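Local coordinates for protein acyl-CoA dehydrogenase (Bacillus anthracis, PDB 3OWA) that probably oxidises acyl-CoA thioesters to trans-2-enoyl-CoA, using bound flavin-adenine dinucleotide as the electron acceptor, at residues G15-D20 and A505-V510; I22-V27 and R512-I517; T29-S34 and K526-Y531. One frame throughout, in Å; residues are numbered along the deposited sequence.

Contact 1. Residues G15-D20 and A505-V510; sequences GSFLVD and AMESAV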
loop_
_atom_site.group_PDB
_atom_site.type_symbol
_atom_site.label_atom_id
_atom_site.label_comp_id
_atom_site.label_asym_id
_atom_site.label_seq_id
_atom_site.Cartn_x
_atom_site.Cartn_y
_atom_site.Cartn_z
ATOM N N GLY A 15 -24.750 15.446 -5.537
ATOM C CA GLY A 15 -23.689 16.264 -6.110
ATOM C C GLY A 15 -23.766 17.748 -5.769
ATOM O O GLY A 15 -22.884 18.513 -6.138
ATOM N N SER A 16 -24.802 18.155 -5.044
ATOM C CA SER A 16 -24.995 19.573 -4.743
ATOM C C SER A 16 -23.999 20.106 -3.714
ATOM O O SER A 16 -23.745 21.320 -3.669
ATOM C CB SER A 16 -26.451 19.898 -4.362
ATOM O OG SER A 16 -26.854 19.298 -3.139
ATOM N N PHE A 17 -23.413 19.212 -2.912
ATOM C CA PHE A 17 -22.365 19.619 -1.972
ATOM C C PHE A 17 -21.249 20.419 -2.666
ATOM O O PHE A 17 -20.566 21.205 -2.032
ATOM C CB PHE A 17 -21.759 18.408 -1.246
ATOM C CG PHE A 17 -20.977 17.475 -2.146
ATOM C CD1 PHE A 17 -19.628 17.697 -2.409
ATOM C CD2 PHE A 17 -21.596 16.366 -2.732
ATOM C CE1 PHE A 17 -18.909 16.834 -3.250
ATOM C CE2 PHE A 17 -20.879 15.495 -3.560
ATOM C CZ PHE A 17 -19.536 15.740 -3.823
ATOM N N LEU A 18 -21.068 20.211 -3.961
ATOM C CA LEU A 18 -20.001 20.857 -4.690
ATOM C C LEU A 18 -20.247 22.358 -4.925
ATOM O O LEU A 18 -19.306 23.123 -5.184
ATOM C CB LEU A 18 -19.796 20.155 -6.032
ATOM C CG LEU A 18 -18.760 20.793 -6.970
ATOM C CD1 LEU A 18 -17.398 20.937 -6.291
ATOM C CD2 LEU A 18 -18.636 20.028 -8.299
ATOM N N VAL A 19 -21.504 22.767 -4.812
ATOM C CA VAL A 19 -21.969 24.059 -5.326
ATOM C C VAL A 19 -22.817 24.837 -4.303
ATOM O O VAL A 19 -23.026 26.043 -4.446
ATOM C CB VAL A 19 -22.741 23.814 -6.659
ATOM C CG1 VAL A 19 -23.800 24.826 -6.893
ATOM C CG2 VAL A 19 -21.789 23.773 -7.830
ATOM N N ASP A 20 -23.296 24.159 -3.268
ATOM C CA ASP A 20 -24.181 24.782 -2.288
ATOM C C ASP A 20 -23.562 24.694 -0.913
ATOM O O ASP A 20 -22.759 23.800 -0.635
ATOM C CB ASP A 20 -25.556 24.103 -2.279
ATOM C CG ASP A 20 -26.360 24.374 -3.552
ATOM O OD1 ASP A 20 -26.178 25.450 -4.170
ATOM O OD2 ASP A 20 -27.191 23.517 -3.936
ATOM N N ALA A 505 -15.046 14.412 1.831
ATOM C CA ALA A 505 -14.587 13.934 3.134
ATOM C C ALA A 505 -14.333 15.103 4.116
ATOM O O ALA A 505 -14.722 15.033 5.294
ATOM C CB ALA A 505 -13.324 13.090 2.961
HETATM N N MSE A 506 -13.691 16.162 3.630
HETATM C CA MSE A 506 -13.422 17.366 4.453
HETATM C C MSE A 506 -14.702 17.976 4.969
HETATM O O MSE A 506 -14.827 18.235 6.155
HETATM C CB MSE A 506 -12.696 18.434 3.642
HETATM C CG MSE A 506 -11.248 18.150 3.372
HETATM SE SE MSE A 506 -10.531 19.536 2.238
HETATM C CE MSE A 506 -10.703 21.047 3.431
ATOM N N GLU A 507 -15.652 18.228 4.073
ATOM C CA GLU A 507 -16.933 18.830 4.471
ATOM C C GLU A 507 -17.711 17.948 5.451
ATOM O O GLU A 507 -18.311 18.441 6.410
ATOM C CB GLU A 507 -17.779 19.143 3.233
ATOM C CG GLU A 507 -19.122 19.802 3.552
ATOM C CD GLU A 507 -20.022 20.030 2.317
ATOM O OE1 GLU A 507 -20.501 21.174 2.132
ATOM O OE2 GLU A 507 -20.267 19.078 1.531
ATOM N N SER A 508 -17.711 16.639 5.204
ATOM C CA SER A 508 -18.379 15.679 6.093
ATOM C C SER A 508 -17.794 15.726 7.497
ATOM O O SER A 508 -18.545 15.727 8.481
ATOM C CB SER A 508 -18.300 14.247 5.549
ATOM O OG SER A 508 -18.948 14.110 4.292
ATOM N N ALA A 509 -16.464 15.753 7.585
ATOM C CA ALA A 509 -15.779 15.884 8.858
ATOM C C ALA A 509 -16.109 17.238 9.531
ATOM O O ALA A 509 -16.413 17.279 10.733
ATOM C CB ALA A 509 -14.256 15.689 8.699
ATOM N N VAL A 510 -16.071 18.327 8.760
ATOM C CA VAL A 510 -16.349 19.666 9.322
ATOM C C VAL A 510 -17.764 19.749 9.888
ATOM O O VAL A 510 -17.963 20.163 11.034
ATOM C CB VAL A 510 -16.130 20.799 8.301
ATOM C CG1 VAL A 510 -16.627 22.138 8.871
ATOM C CG2 VAL A 510 -14.660 20.919 7.966
#
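Glu507 reaches out of its helix toward the CB of Phe17, and nearly everything that residues 15-20 and 505-510 share passes through this pair. The van der Waals part comes first. Glu507 OE2 stops 3.2 Å from Phe17 CB and 4.1 Å from Phe17 CG, meeting the root of the side chain, with the ring and carboxylate planes 69° apart. The glutamate gets there by holding CG trans to its backbone N (chi1 -179°) and staying straight through chi2, which carries the acid clear of the helix surface. In Phe17 a chi1 of 67° wedges CG between the backbone N and the carbonyl carbon and leads the ring past the acid to Tyr504, one residue before 505-510 on the same helix, the two rings meeting obliquely.

The electrostatic part comes from outside the two segments. Glu507 is buried, and both of its oxygens are paired: OE2 forms a salt bridge with Arg327 and OE1 another with Lys468. Lys468 also donates a hydrogen bond to Asp20 O, so one ammonium joins the glutamate to the N-terminal segment. This pairing would be expected to favour the ionised acid.

The backbone part is local. Residues 16-18 make a short 3-10 turn in which Ser16 O accepts from Val19 N at 2.9 Å and also from Asp20 N, and Gly15 enters it with a positive phi.

Within the fold, the contact lays the N-terminal arm over helix 490-520, in the second of the two acyl-CoA dehydrogenase C-terminal helical regions. Helix 305-336 supplies Arg327 and packs against Ser508 and Ala509, helix 458-482 brings Lys468 and touches Val19, and helix 526-554 covers Met506, a selenomethionine here.

Contact 2. Residues I22-V27 and R512-I517; sequences ITIDQV and RTEKAI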
loop_
_atom_site.group_PDB
_atom_site.type_symbol
_atom_site.label_atom_id
_atom_site.label_comp_id
_atom_site.label_asym_id
_atom_site.label_seq_id
_atom_site.Cartn_x
_atom_site.Cartn_y
_atom_site.Cartn_z
ATOM N N ILE A 22 -23.835 23.507 2.245
ATOM C CA ILE A 22 -24.572 22.520 3.041
ATOM C C ILE A 22 -24.477 22.818 4.539
ATOM O O ILE A 22 -23.438 23.226 5.039
ATOM C CB ILE A 22 -24.092 21.066 2.765
ATOM C CG1 ILE A 22 -24.050 20.764 1.256
ATOM C CG2 ILE A 22 -24.914 20.054 3.587
ATOM C CD1 ILE A 22 -25.384 20.775 0.515
ATOM N N THR A 23 -25.578 22.584 5.239
ATOM C CA THR A 23 -25.743 22.990 6.613
ATOM C C THR A 23 -25.762 21.771 7.547
ATOM O O THR A 23 -26.123 20.676 7.112
ATOM C CB THR A 23 -27.081 23.784 6.708
ATOM O OG1 THR A 23 -26.914 24.895 7.587
ATOM C CG2 THR A 23 -28.238 22.933 7.158
ATOM N N ILE A 24 -25.400 21.956 8.823
ATOM C CA ILE A 24 -25.396 20.829 9.794
ATOM C C ILE A 24 -26.713 20.056 9.858
ATOM O O ILE A 24 -26.723 18.846 10.097
ATOM C CB ILE A 24 -24.973 21.220 11.239
ATOM C CG1 ILE A 24 -25.728 22.461 11.743
ATOM C CG2 ILE A 24 -23.483 21.431 11.318
ATOM C CD1 ILE A 24 -25.708 22.600 13.242
ATOM N N ASP A 25 -27.820 20.764 9.638
ATOM C CA ASP A 25 -29.144 20.151 9.597
ATOM C C ASP A 25 -29.355 19.253 8.377
ATOM O O ASP A 25 -30.244 18.406 8.378
ATOM C CB ASP A 25 -30.235 21.226 9.649
ATOM C CG ASP A 25 -30.806 21.402 11.031
ATOM O OD1 ASP A 25 -30.695 22.526 11.566
ATOM O OD2 ASP A 25 -31.364 20.416 11.581
ATOM N N GLN A 26 -28.537 19.425 7.343
ATOM C CA GLN A 26 -28.681 18.623 6.124
ATOM C C GLN A 26 -27.718 17.430 6.066
ATOM O O GLN A 26 -27.581 16.799 5.015
ATOM C CB GLN A 26 -28.506 19.492 4.887
ATOM C CG GLN A 26 -29.501 20.666 4.778
ATOM C CD GLN A 26 -29.017 21.661 3.775
ATOM O OE1 GLN A 26 -27.916 22.173 3.903
ATOM N NE2 GLN A 26 -29.807 21.910 2.745
ATOM N N VAL A 27 -27.053 17.124 7.180
ATOM C CA VAL A 27 -26.224 15.918 7.226
ATOM C C VAL A 27 -26.623 14.973 8.345
ATOM O O VAL A 27 -26.966 15.398 9.462
ATOM C CB VAL A 27 -24.694 16.217 7.317
ATOM C CG1 VAL A 27 -24.226 17.041 6.124
ATOM C CG2 VAL A 27 -24.347 16.900 8.622
ATOM N N ARG A 512 -19.931 17.356 10.609
ATOM C CA ARG A 512 -20.179 16.446 11.731
ATOM C C ARG A 512 -19.633 17.016 13.039
ATOM O O ARG A 512 -20.293 16.933 14.091
ATOM C CB ARG A 512 -19.591 15.047 11.471
ATOM C CG ARG A 512 -19.707 14.124 12.660
ATOM C CD ARG A 512 -19.083 12.789 12.370
ATOM N NE ARG A 512 -19.209 11.930 13.532
ATOM C CZ ARG A 512 -18.638 10.741 13.641
ATOM N NH1 ARG A 512 -17.905 10.257 12.629
ATOM N NH2 ARG A 512 -18.811 10.030 14.751
ATOM N N THR A 513 -18.439 17.592 12.975
ATOM C CA THR A 513 -17.826 18.177 14.158
ATOM C C THR A 513 -18.633 19.447 14.593
ATOM O O THR A 513 -18.921 19.643 15.771
ATOM C CB THR A 513 -16.326 18.483 13.917
ATOM O OG1 THR A 513 -15.650 17.282 13.462
ATOM C CG2 THR A 513 -15.667 19.034 15.188
ATOM N N GLU A 514 -19.006 20.267 13.620
ATOM C CA GLU A 514 -19.815 21.455 13.856
ATOM C C GLU A 514 -21.134 21.081 14.522
ATOM O O GLU A 514 -21.533 21.692 15.528
ATOM C CB GLU A 514 -20.075 22.157 12.526
ATOM C CG GLU A 514 -20.650 23.559 12.663
ATOM C CD GLU A 514 -21.038 24.175 11.313
ATOM O OE1 GLU A 514 -20.335 23.907 10.300
ATOM O OE2 GLU A 514 -22.059 24.915 11.275
ATOM N N LYS A 515 -21.801 20.061 13.982
ATOM C CA LYS A 515 -23.029 19.572 14.585
ATOM C C LYS A 515 -22.840 19.091 16.032
ATOM O O LYS A 515 -23.664 19.400 16.906
ATOM C CB LYS A 515 -23.693 18.495 13.710
ATOM C CG LYS A 515 -24.741 17.685 14.470
ATOM C CD LYS A 515 -26.081 17.616 13.784
ATOM C CE LYS A 515 -26.018 17.047 12.410
ATOM N NZ LYS A 515 -27.373 16.506 12.078
ATOM N N ALA A 516 -21.757 18.361 16.283
ATOM C CA ALA A 516 -21.444 17.861 17.614
ATOM C C ALA A 516 -21.273 19.004 18.611
ATOM O O ALA A 516 -21.797 18.951 19.723
ATOM C CB ALA A 516 -20.211 17.019 17.585
ATOM N N ILE A 517 -20.533 20.022 18.192
ATOM C CA ILE A 517 -20.258 21.184 19.021
ATOM C C ILE A 517 -21.592 21.815 19.448
ATOM O O ILE A 517 -21.842 21.986 20.636
ATOM C CB ILE A 517 -19.306 22.171 18.306
ATOM C CG1 ILE A 517 -17.896 21.578 18.249
ATOM C CG2 ILE A 517 -19.278 23.581 19.016
ATOM C CD1 ILE A 517 -17.010 22.239 17.264
HETATM O O HOH W 1 -24.099 24.539 9.282
#
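Ile24 and Lys515 bring the two backbones closest, with their CA atoms 5.5 Å apart, where the 3-10 turn at 24-25 of the N-terminal arm lies on helix 490-520, in the second acyl-CoA dehydrogenase C-terminal helical region. The turn is closed by Gln26 N bonding to Thr23 O, and the side chain of Gln26 folds back so that its OE1 accepts from Thr23 N in the carbonyl plane.

The apolar side chain of this turn is Ile24. Its CG2 methyl settles between two consecutive helix residues, 3.7 Å from Glu514 CD and 3.8 Å from Lys515 CB, with the glutamate crossing at about a right angle. A water also ties Ile24 to Glu514, accepting from Ile24 N and donating to Glu514 OE2; that oxygen also has a salt bridge to Lys518.

Lys515 reaches further. Starting with CG trans to N (chi1 164°), its chain bends at chi2 and chi3 and slides past Val27 in the opposite direction, with Val27 CG2 4.1 Å from Lys515 CE. The ammonium thereby arrives among acceptors of the arm: besides the Val27 carbonyl it has a salt bridge to Asp32. The bond to the carbonyl is almost collinear with C=O, at 172°, and spans 2.9 Å from Lys515 NZ to Val27 O.

Contact 3. Residues T29-S34 and K526-Y531; sequences TPEDFS and KQKVLY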
loop_
_atom_site.group_PDB
_atom_site.type_symbol
_atom_site.label_atom_id
_atom_site.label_comp_id
_atom_site.label_asym_id
_atom_site.label_seq_id
_atom_site.Cartn_x
_atom_site.Cartn_y
_atom_site.Cartn_z
ATOM N N THR A 29 -25.217 12.019 10.839
ATOM C CA THR A 29 -23.943 11.621 11.434
ATOM C C THR A 29 -24.143 10.458 12.415
ATOM O O THR A 29 -25.254 10.225 12.856
ATOM C CB THR A 29 -23.262 12.800 12.210
ATOM O OG1 THR A 29 -23.890 12.944 13.472
ATOM C CG2 THR A 29 -23.318 14.119 11.441
ATOM N N PRO A 30 -23.058 9.751 12.786
ATOM C CA PRO A 30 -23.249 8.709 13.792
ATOM C C PRO A 30 -23.865 9.200 15.113
ATOM O O PRO A 30 -24.459 8.391 15.839
ATOM C CB PRO A 30 -21.835 8.156 14.003
ATOM C CG PRO A 30 -21.123 8.377 12.658
ATOM C CD PRO A 30 -21.740 9.655 12.113
ATOM N N GLU A 31 -23.743 10.498 15.426
ATOM C CA GLU A 31 -24.333 11.055 16.659
ATOM C C GLU A 31 -25.869 11.075 16.592
ATOM O O GLU A 31 -26.555 11.153 17.618
ATOM C CB GLU A 31 -23.756 12.461 16.981
ATOM C CG GLU A 31 -22.309 12.472 17.501
ATOM C CD GLU A 31 -21.256 11.949 16.471
ATOM O OE1 GLU A 31 -21.174 12.462 15.340
ATOM O OE2 GLU A 31 -20.491 11.028 16.816
ATOM N N ASP A 32 -26.392 10.960 15.372
ATOM C CA ASP A 32 -27.816 10.869 15.113
ATOM C C ASP A 32 -28.404 9.445 15.215
ATOM O O ASP A 32 -29.602 9.273 15.021
ATOM C CB ASP A 32 -28.104 11.473 13.731
ATOM C CG ASP A 32 -27.684 12.950 13.641
ATOM O OD1 ASP A 32 -27.955 13.684 14.617
ATOM O OD2 ASP A 32 -27.090 13.377 12.626
ATOM N N PHE A 33 -27.584 8.431 15.510
ATOM C CA PHE A 33 -28.093 7.062 15.667
ATOM C C PHE A 33 -29.141 7.039 16.784
ATOM O O PHE A 33 -28.940 7.683 17.806
ATOM C CB PHE A 33 -26.980 6.091 16.070
ATOM C CG PHE A 33 -25.974 5.779 14.966
ATOM C CD1 PHE A 33 -24.716 5.310 15.292
ATOM C CD2 PHE A 33 -26.287 5.978 13.633
ATOM C CE1 PHE A 33 -23.765 5.017 14.291
ATOM C CE2 PHE A 33 -25.341 5.691 12.620
ATOM C CZ PHE A 33 -24.094 5.206 12.964
ATOM N N SER A 34 -30.224 6.294 16.595
ATOM C CA SER A 34 -31.206 6.055 17.661
ATOM C C SER A 34 -30.741 4.900 18.570
ATOM O O SER A 34 -29.780 4.201 18.249
ATOM C CB SER A 34 -32.530 5.648 17.026
ATOM O OG SER A 34 -32.402 4.352 16.451
ATOM N N LYS A 526 -13.472 17.606 21.628
ATOM C CA LYS A 526 -12.083 17.931 21.388
ATOM C C LYS A 526 -11.415 17.006 20.347
ATOM O O LYS A 526 -10.707 17.472 19.444
ATOM C CB LYS A 526 -11.322 17.874 22.721
ATOM C CG LYS A 526 -9.830 18.243 22.604
ATOM C CD LYS A 526 -9.221 18.582 23.956
ATOM C CE LYS A 526 -8.309 19.817 23.859
ATOM N NZ LYS A 526 -7.841 20.281 25.214
ATOM N N GLN A 527 -11.646 15.706 20.493
ATOM C CA GLN A 527 -11.100 14.700 19.560
ATOM C C GLN A 527 -11.616 14.933 18.132
ATOM O O GLN A 527 -10.845 14.922 17.186
ATOM C CB GLN A 527 -11.412 13.296 20.075
ATOM C CG GLN A 527 -10.684 12.138 19.382
ATOM C CD GLN A 527 -9.218 11.990 19.801
ATOM O OE1 GLN A 527 -8.629 12.888 20.437
ATOM N NE2 GLN A 527 -8.613 10.848 19.433
ATOM N N LYS A 528 -12.906 15.178 17.958
ATOM C CA LYS A 528 -13.399 15.491 16.618
ATOM C C LYS A 528 -12.755 16.736 16.017
ATOM O O LYS A 528 -12.465 16.762 14.825
ATOM C CB LYS A 528 -14.908 15.664 16.605
ATOM C CG LYS A 528 -15.672 14.413 16.927
ATOM C CD LYS A 528 -17.151 14.699 16.965
ATOM C CE LYS A 528 -17.828 13.535 17.613
ATOM N NZ LYS A 528 -19.091 13.915 18.208
ATOM N N VAL A 529 -12.573 17.779 16.836
ATOM C CA VAL A 529 -11.989 19.025 16.344
ATOM C C VAL A 529 -10.582 18.752 15.826
ATOM O O VAL A 529 -10.215 19.218 14.747
ATOM C CB VAL A 529 -11.967 20.136 17.423
ATOM C CG1 VAL A 529 -10.994 21.279 17.050
ATOM C CG2 VAL A 529 -13.361 20.684 17.656
ATOM N N LEU A 530 -9.817 17.998 16.612
ATOM C CA LEU A 530 -8.461 17.597 16.275
ATOM C C LEU A 530 -8.374 16.787 14.973
ATOM O O LEU A 530 -7.577 17.126 14.111
ATOM C CB LEU A 530 -7.837 16.831 17.452
ATOM C CG LEU A 530 -7.443 17.704 18.674
ATOM C CD1 LEU A 530 -6.969 16.815 19.800
ATOM C CD2 LEU A 530 -6.399 18.773 18.338
ATOM N N TYR A 531 -9.213 15.761 14.836
ATOM C CA TYR A 531 -9.251 14.952 13.606
ATOM C C TYR A 531 -9.500 15.882 12.441
ATOM O O TYR A 531 -8.851 15.781 11.417
ATOM C CB TYR A 531 -10.401 13.929 13.614
ATOM C CG TYR A 531 -10.305 12.755 14.566
ATOM C CD1 TYR A 531 -9.074 12.166 14.863
ATOM C CD2 TYR A 531 -11.456 12.212 15.135
ATOM C CE1 TYR A 531 -8.994 11.071 15.700
ATOM C CE2 TYR A 531 -11.388 11.097 15.991
ATOM C CZ TYR A 531 -10.142 10.558 16.286
ATOM O OH TYR A 531 -10.025 9.482 17.133
#
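Across this contact Glu31 answers Lys528, but the path to it starts at Thr29, which shapes the turn that presents the acid. Thr29 N donates to Asp32 OD2 at 2.9 Å, meeting the anti side of the carboxylate about 25° out of its plane, while Thr29 O accepts from Asp32 N. Thr29 OG1 takes a weak bond from Glu31 N. Pro30 opens the short 3-10 segment 30-32 and lies against Arg512.

Glu31 carries the crossing. Its chain kinks at chi2 (64°), bringing the carboxylate up to the end of the extended Lys528 chain, and the two side chains come from opposite directions. The salt bridge is a loose one, with Glu31 OE2 3.5 Å from Lys528 NZ, and the ammonium is slightly nearer Glu31 CD, at 3.4 Å, than either oxygen. Each partner is held more strongly elsewhere: Glu31 OE1 by a salt bridge to Arg512, Lys528 NZ by a hydrogen bond to Asn525. The acid is thus shared between two basic side chains.

Beyond it, Phe33 stands edge-to-face with Tyr326, and Ser34 N-caps helix 35-52 with its side chain. The bridge therefore joins the entry to the first long helix with the first turn of helix 526-554. Lys528 runs along Thr513 and Ala516 of helix 490-520, while helices 305-336 and 578-592 pack around Tyr531.

In the fold
The three contacts follow one N-terminal arm, residues 15-34, as it crosses the second C-terminal helical region before entering helix 35-52. Contacts 1 and 2 both use helix 490-520, with centres about 11 Å apart. Contact 3 moves on to the helix that follows; its centre lies about 10 Å from that of contact 2 and about 16 Å from that of contact 1. Arm and helices advance together, so the pairings cross along the chain, each joining segments more than 480 residues apart. Ile22 packs on Phe17 and Glu507 to connect contacts 1 and 2, while Arg512-Glu31 and Lys515-Asp32 salt bridges connect 2 and 3. The example illustrates how a largely irregular arm is held at successive points by helices from the far end of the sequence.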